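Local structure of cytosine-specific methyltransferase (Escherichia coli O157:H7 EDL933, 3G7U) at residues A[123-126]-A[127-130]; A[135-138]-A[139-142]. The protein probably methylates cytosine in DNA at carbon 5, taking the methyl group from S-adenosylmethionine. All blocks are in the same frame, centred on the assembly; numbering follows the deposited sequence.

Contact 1. Residues A[123-126]-A[127-130]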
ATOM      1  N   ILE A 123      10.250  11.849  -7.931  1.00 30.99           N
ATOM      2  CA  ILE A 123       9.768  11.740  -9.326  1.00 32.27           C
ATOM      3  C   ILE A 123       9.766  13.097 -10.066  1.00 32.58           C
ATOM      4  O   ILE A 123      10.100  13.169 -11.256  1.00 33.66           O
ATOM      5  CB  ILE A 123       8.360  11.007  -9.352  1.00 30.30           C
ATOM      6  CG1 ILE A 123       7.824  10.774 -10.776  1.00 31.47           C
ATOM      7  CG2 ILE A 123       7.321  11.742  -8.518  1.00 30.76           C
ATOM      8  CD1 ILE A 123       8.753  10.081 -11.693  1.00 32.13           C
ATOM      9  N   MET A 124       9.475  14.193  -9.355  1.00 33.19           N
ATOM     10  CA  MET A 124       9.289  15.473 -10.042  1.00 29.94           C
ATOM     11  C   MET A 124      10.567  16.221 -10.372  1.00 31.22           C
ATOM     12  O   MET A 124      10.490  17.326 -10.916  1.00 32.96           O
ATOM     13  CB  MET A 124       8.299  16.382  -9.304  1.00 25.93           C
ATOM     14  CG  MET A 124       6.941  15.751  -9.126  1.00 34.55           C
ATOM     15  SD  MET A 124       6.224  15.266 -10.722  1.00 28.69           S
ATOM     16  CE  MET A 124       4.703  16.044 -10.429  1.00 39.86           C
ATOM     17  N   GLN A 125      11.731  15.625 -10.092  1.00 32.56           N
ATOM     18  CA  GLN A 125      13.008  16.294 -10.376  1.00 34.95           C
ATOM     19  C   GLN A 125      13.291  16.614 -11.847  1.00 40.46           C
ATOM     20  O   GLN A 125      12.896  15.876 -12.757  1.00 40.14           O
ATOM     21  CB  GLN A 125      14.173  15.525  -9.789  1.00 36.08           C
ATOM     22  CG  GLN A 125      14.186  15.451  -8.285  1.00 34.04           C
ATOM     23  CD  GLN A 125      15.349  14.604  -7.797  1.00 41.73           C
ATOM     24  OE1 GLN A 125      16.504  15.058  -7.777  1.00 38.45           O
ATOM     25  NE2 GLN A 125      15.060  13.365  -7.426  1.00 37.54           N
ATOM     26  N   GLU A 126      14.004  17.721 -12.053  1.00 42.67           N
ATOM     27  CA  GLU A 126      14.330  18.221 -13.384  1.00 45.99           C
ATOM     28  C   GLU A 126      15.028  17.187 -14.252  1.00 45.46           C
ATOM     29  O   GLU A 126      14.756  17.094 -15.451  1.00 46.77           O
ATOM     30  CB  GLU A 126      15.181  19.499 -13.308  1.00 48.29           C
ATOM     31  CG  GLU A 126      14.367  20.790 -13.246  1.00 56.85           C
ATOM     32  CD  GLU A 126      13.191  20.808 -14.230  1.00 66.66           C
ATOM     33  OE1 GLU A 126      13.404  20.639 -15.462  1.00 68.74           O
ATOM     34  OE2 GLU A 126      12.042  20.993 -13.758  1.00 71.33           O
ATOM     35  N   LYS A 127      15.903  16.396 -13.633  1.00 43.84           N
ATOM     36  CA  LYS A 127      16.663  15.377 -14.341  1.00 45.71           C
ATOM     37  C   LYS A 127      15.811  14.223 -14.885  1.00 47.91           C
ATOM     38  O   LYS A 127      16.302  13.424 -15.694  1.00 50.41           O
ATOM     39  CB  LYS A 127      17.751  14.816 -13.439  1.00 43.43           C
ATOM     40  CG  LYS A 127      17.225  14.103 -12.235  1.00 42.58           C
ATOM     41  CD  LYS A 127      18.310  13.208 -11.725  1.00 49.45           C
ATOM     42  CE  LYS A 127      18.270  13.128 -10.236  1.00 52.79           C
ATOM     43  NZ  LYS A 127      19.666  12.963  -9.730  1.00 58.84           N
ATOM     44  N   TYR A 128      14.552  14.134 -14.442  1.00 47.00           N
ATOM     45  CA  TYR A 128      13.617  13.127 -14.952  1.00 43.97           C
ATOM     46  C   TYR A 128      12.558  13.707 -15.867  1.00 44.84           C
ATOM     47  O   TYR A 128      11.709  12.966 -16.375  1.00 43.29           O
ATOM     48  CB  TYR A 128      12.928  12.382 -13.814  1.00 42.44           C
ATOM     49  CG  TYR A 128      13.902  11.764 -12.878  1.00 42.87           C
ATOM     50  CD1 TYR A 128      14.998  11.041 -13.362  1.00 46.41           C
ATOM     51  CD2 TYR A 128      13.758  11.913 -11.509  1.00 42.52           C
ATOM     52  CE1 TYR A 128      15.919  10.483 -12.497  1.00 45.65           C
ATOM     53  CE2 TYR A 128      14.662  11.360 -10.640  1.00 45.86           C
ATOM     54  CZ  TYR A 128      15.743  10.647 -11.137  1.00 46.26           C
ATOM     55  OH  TYR A 128      16.654  10.114 -10.260  1.00 46.38           O
ATOM     56  N   SER A 129      12.601  15.018 -16.077  1.00 44.78           N
ATOM     57  CA  SER A 129      11.602  15.667 -16.908  1.00 46.73           C
ATOM     58  C   SER A 129      11.609  15.085 -18.329  1.00 47.66           C
ATOM     59  O   SER A 129      10.552  14.982 -18.938  1.00 47.98           O
ATOM     60  CB  SER A 129      11.822  17.166 -16.952  1.00 47.23           C
ATOM     61  OG  SER A 129      13.008  17.421 -17.673  1.00 52.07           O
ATOM     62  N   GLY A 130      12.785  14.681 -18.818  1.00 47.66           N
ATOM     63  CA  GLY A 130      12.928  13.971 -20.102  1.00 48.95           C
ATOM     64  C   GLY A 130      12.148  12.660 -20.174  1.00 49.12           C
ATOM     65  O   GLY A 130      11.359  12.454 -21.096  1.00 51.56           O
TER
HETATM   66  O   HOH W   1      18.528  13.452  -6.475  1.00 47.27           O
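The carbonyl oxygen of E126 is gripped twice by S129: OG donates to E126 O at 2.8 Å, lying in the carbonyl plane, and S129 N reaches the same E126 O from above that plane at 3.1 Å. S129's first torsion (69°) sets OG between its own backbone N and carbonyl carbon, turned back toward the preceding turn. This is the lead-in to helix 129-140, two overlapping type I turns in the loop after strand 114-119 of the Rossmann-like methyltransferase fold. The other turn closes with Y128 N on Q125 O at 2.9 Å. Q125 O also takes a hydrogen bond from the side chain of R132 (NH1), farther along the helix.

Three side chains run alongside one another here. Q125, extended beyond CG, lies beside Y128 with amide and ring planes 81° apart, and its NE2 comes obliquely to Y128 CE2 at 3.8 Å. The amide is pinned at both ends: NE2 donates to the backbone oxygen of G122, while OE1 accepts from water 1 at 2.9 Å, a water only weakly shared with K127 NZ. On one face of the Y128 ring, K127 CG sits 3.7 Å above the plane, over its centre. The phenol OH bonds to the backbone of G83, and the Y128 side chain also touches C81, the predicted catalytic cysteine, as does that of I123. At the edge of the Y128 ring, near its plane, I123 O approaches Y128 CD2 at 3.9 Å.

Contact 2. Residues A[135-138]-A[139-142]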
ATOM      1  N   ALA A 135       7.208   9.609 -21.381  1.00 41.97           N
ATOM      2  CA  ALA A 135       6.078   8.813 -20.904  1.00 42.43           C
ATOM      3  C   ALA A 135       4.708   9.474 -21.114  1.00 44.71           C
ATOM      4  O   ALA A 135       3.731   8.790 -21.444  1.00 42.45           O
ATOM      5  CB  ALA A 135       6.284   8.470 -19.443  1.00 43.38           C
ATOM      6  N   PHE A 136       4.636  10.794 -20.904  1.00 43.70           N
ATOM      7  CA  PHE A 136       3.436  11.602 -21.155  1.00 47.07           C
ATOM      8  C   PHE A 136       3.093  11.479 -22.642  1.00 47.10           C
ATOM      9  O   PHE A 136       1.933  11.312 -22.987  1.00 47.15           O
ATOM     10  CB  PHE A 136       3.725  13.072 -20.802  1.00 51.24           C
ATOM     11  CG  PHE A 136       2.493  13.984 -20.687  1.00 55.54           C
ATOM     12  CD1 PHE A 136       1.900  14.544 -21.815  1.00 56.64           C
ATOM     13  CD2 PHE A 136       2.004  14.364 -19.424  1.00 60.90           C
ATOM     14  CE1 PHE A 136       0.803  15.415 -21.703  1.00 60.05           C
ATOM     15  CE2 PHE A 136       0.910  15.243 -19.290  1.00 60.63           C
ATOM     16  CZ  PHE A 136       0.305  15.769 -20.434  1.00 61.18           C
ATOM     17  N   ASN A 137       4.117  11.536 -23.494  1.00 45.99           N
ATOM     18  CA  ASN A 137       3.960  11.419 -24.944  1.00 49.52           C
ATOM     19  C   ASN A 137       3.354  10.112 -25.418  1.00 46.62           C
ATOM     20  O   ASN A 137       2.633  10.103 -26.410  1.00 50.98           O
ATOM     21  CB  ASN A 137       5.310  11.576 -25.654  1.00 52.00           C
ATOM     22  CG  ASN A 137       5.798  13.005 -25.690  1.00 56.76           C
ATOM     23  OD1 ASN A 137       5.042  13.948 -25.436  1.00 58.69           O
ATOM     24  ND2 ASN A 137       7.082  13.176 -25.999  1.00 60.30           N
ATOM     25  N   LEU A 138       3.670   9.017 -24.731  1.00 42.45           N
ATOM     26  CA  LEU A 138       3.205   7.684 -25.114  1.00 37.90           C
ATOM     27  C   LEU A 138       1.731   7.574 -24.903  1.00 38.58           C
ATOM     28  O   LEU A 138       1.044   6.763 -25.564  1.00 38.28           O
ATOM     29  CB  LEU A 138       3.891   6.592 -24.295  1.00 37.52           C
ATOM     30  CG  LEU A 138       5.261   6.115 -24.739  1.00 42.10           C
ATOM     31  CD1 LEU A 138       5.778   5.061 -23.784  1.00 42.76           C
ATOM     32  CD2 LEU A 138       5.186   5.562 -26.152  1.00 42.85           C
ATOM     33  N   VAL A 139       1.221   8.381 -23.981  1.00 29.36           N
ATOM     34  CA  VAL A 139      -0.176   8.261 -23.592  1.00 30.52           C
ATOM     35  C   VAL A 139      -1.044   9.482 -23.902  1.00 28.04           C
ATOM     36  O   VAL A 139      -2.249   9.369 -23.905  1.00 27.87           O
ATOM     37  CB  VAL A 139      -0.362   7.779 -22.103  1.00 31.83           C
ATOM     38  CG1 VAL A 139       0.158   6.363 -21.937  1.00 33.06           C
ATOM     39  CG2 VAL A 139       0.341   8.687 -21.126  1.00 32.65           C
ATOM     40  N   SER A 140      -0.440  10.636 -24.166  1.00 31.88           N
ATOM     41  CA  SER A 140      -1.217  11.900 -24.274  1.00 37.76           C
ATOM     42  C   SER A 140      -2.102  11.968 -25.501  1.00 39.14           C
ATOM     43  O   SER A 140      -3.071  12.723 -25.510  1.00 42.32           O
ATOM     44  CB  SER A 140      -0.316  13.143 -24.262  1.00 37.75           C
ATOM     45  OG  SER A 140       0.723  13.010 -25.218  1.00 48.20           O
ATOM     46  N   GLY A 141      -1.748  11.180 -26.524  1.00 38.48           N
ATOM     47  CA  GLY A 141      -2.587  10.991 -27.697  1.00 38.59           C
ATOM     48  C   GLY A 141      -3.938  10.393 -27.379  1.00 37.98           C
ATOM     49  O   GLY A 141      -4.946  10.837 -27.926  1.00 40.30           O
ATOM     50  N   ASP A 142      -3.978   9.412 -26.473  1.00 33.29           N
ATOM     51  CA  ASP A 142      -5.199   8.663 -26.208  1.00 28.83           C
ATOM     52  C   ASP A 142      -5.848   8.941 -24.862  1.00 29.52           C
ATOM     53  O   ASP A 142      -6.980   8.520 -24.592  1.00 30.93           O
ATOM     54  CB  ASP A 142      -4.884   7.171 -26.335  1.00 34.40           C
ATOM     55  CG  ASP A 142      -4.357   6.808 -27.719  1.00 42.83           C
ATOM     56  OD1 ASP A 142      -5.086   7.050 -28.710  1.00 44.67           O
ATOM     57  OD2 ASP A 142      -3.220   6.291 -27.807  1.00 42.55           O
TER
HETATM   58  O   HOH W   2      -1.254   5.610 -25.995  1.00 43.15           O
HETATM   59  O   HOH W   3      -0.357   8.661 -27.273  1.00 54.75           O
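F136 sets its ring obliquely against S140, with CD1 3.6 Å from S140 CB. CG stands anti to the F136 backbone N (chi1 -166°), and this puts the ring beside S140, one turn later. Three donors gather at F136 O. V139 N binds at 3.2 Å from above the carbonyl plane, whereas S140 N and S140 OG both make weak bonds to this oxygen, the former with a bent N-H angle of 127°. The shift of weight from the i+4 to the i+3 donor is consistent with a helix loosening toward 3-10-like bonding at its end.

V139 points its CG2 methyl at the backbone, 3.4 Å from A135 O, and on the buried side its side chain meets V107 of helix 94-110 and I145 of strand 143-152. Water 2 lies between L138 O, at 2.6 Å, and D142 OD2, at 2.8 Å. Each of those oxygens has a protein donor too: S108 OG for L138 O and Q111 NE2 for D142 OD2. All this belongs to the last turn of a helix giving way to a strand, here the step from helix 129-140 into strand 143-152 of the class I methyltransferase fold.

Coming from the N terminus, the chain leaves strand 114-119, and contact 1 closes the short turns that lead it into helix 129-140. Contact 2 follows in series at the far end of that helix, where the backbone turns toward strand 143-152, an outermost strand of the main sheet. Neither nests in the other: their centres are about 17 Å apart and their nearest atoms about 5 Å, without touching. Both lean on helix 94-110. Residues 123-130 join it to the loop of the predicted active-site C81 and to strand 163-171, while residues 135-142, farther from that cysteine, join it to strand 143-152.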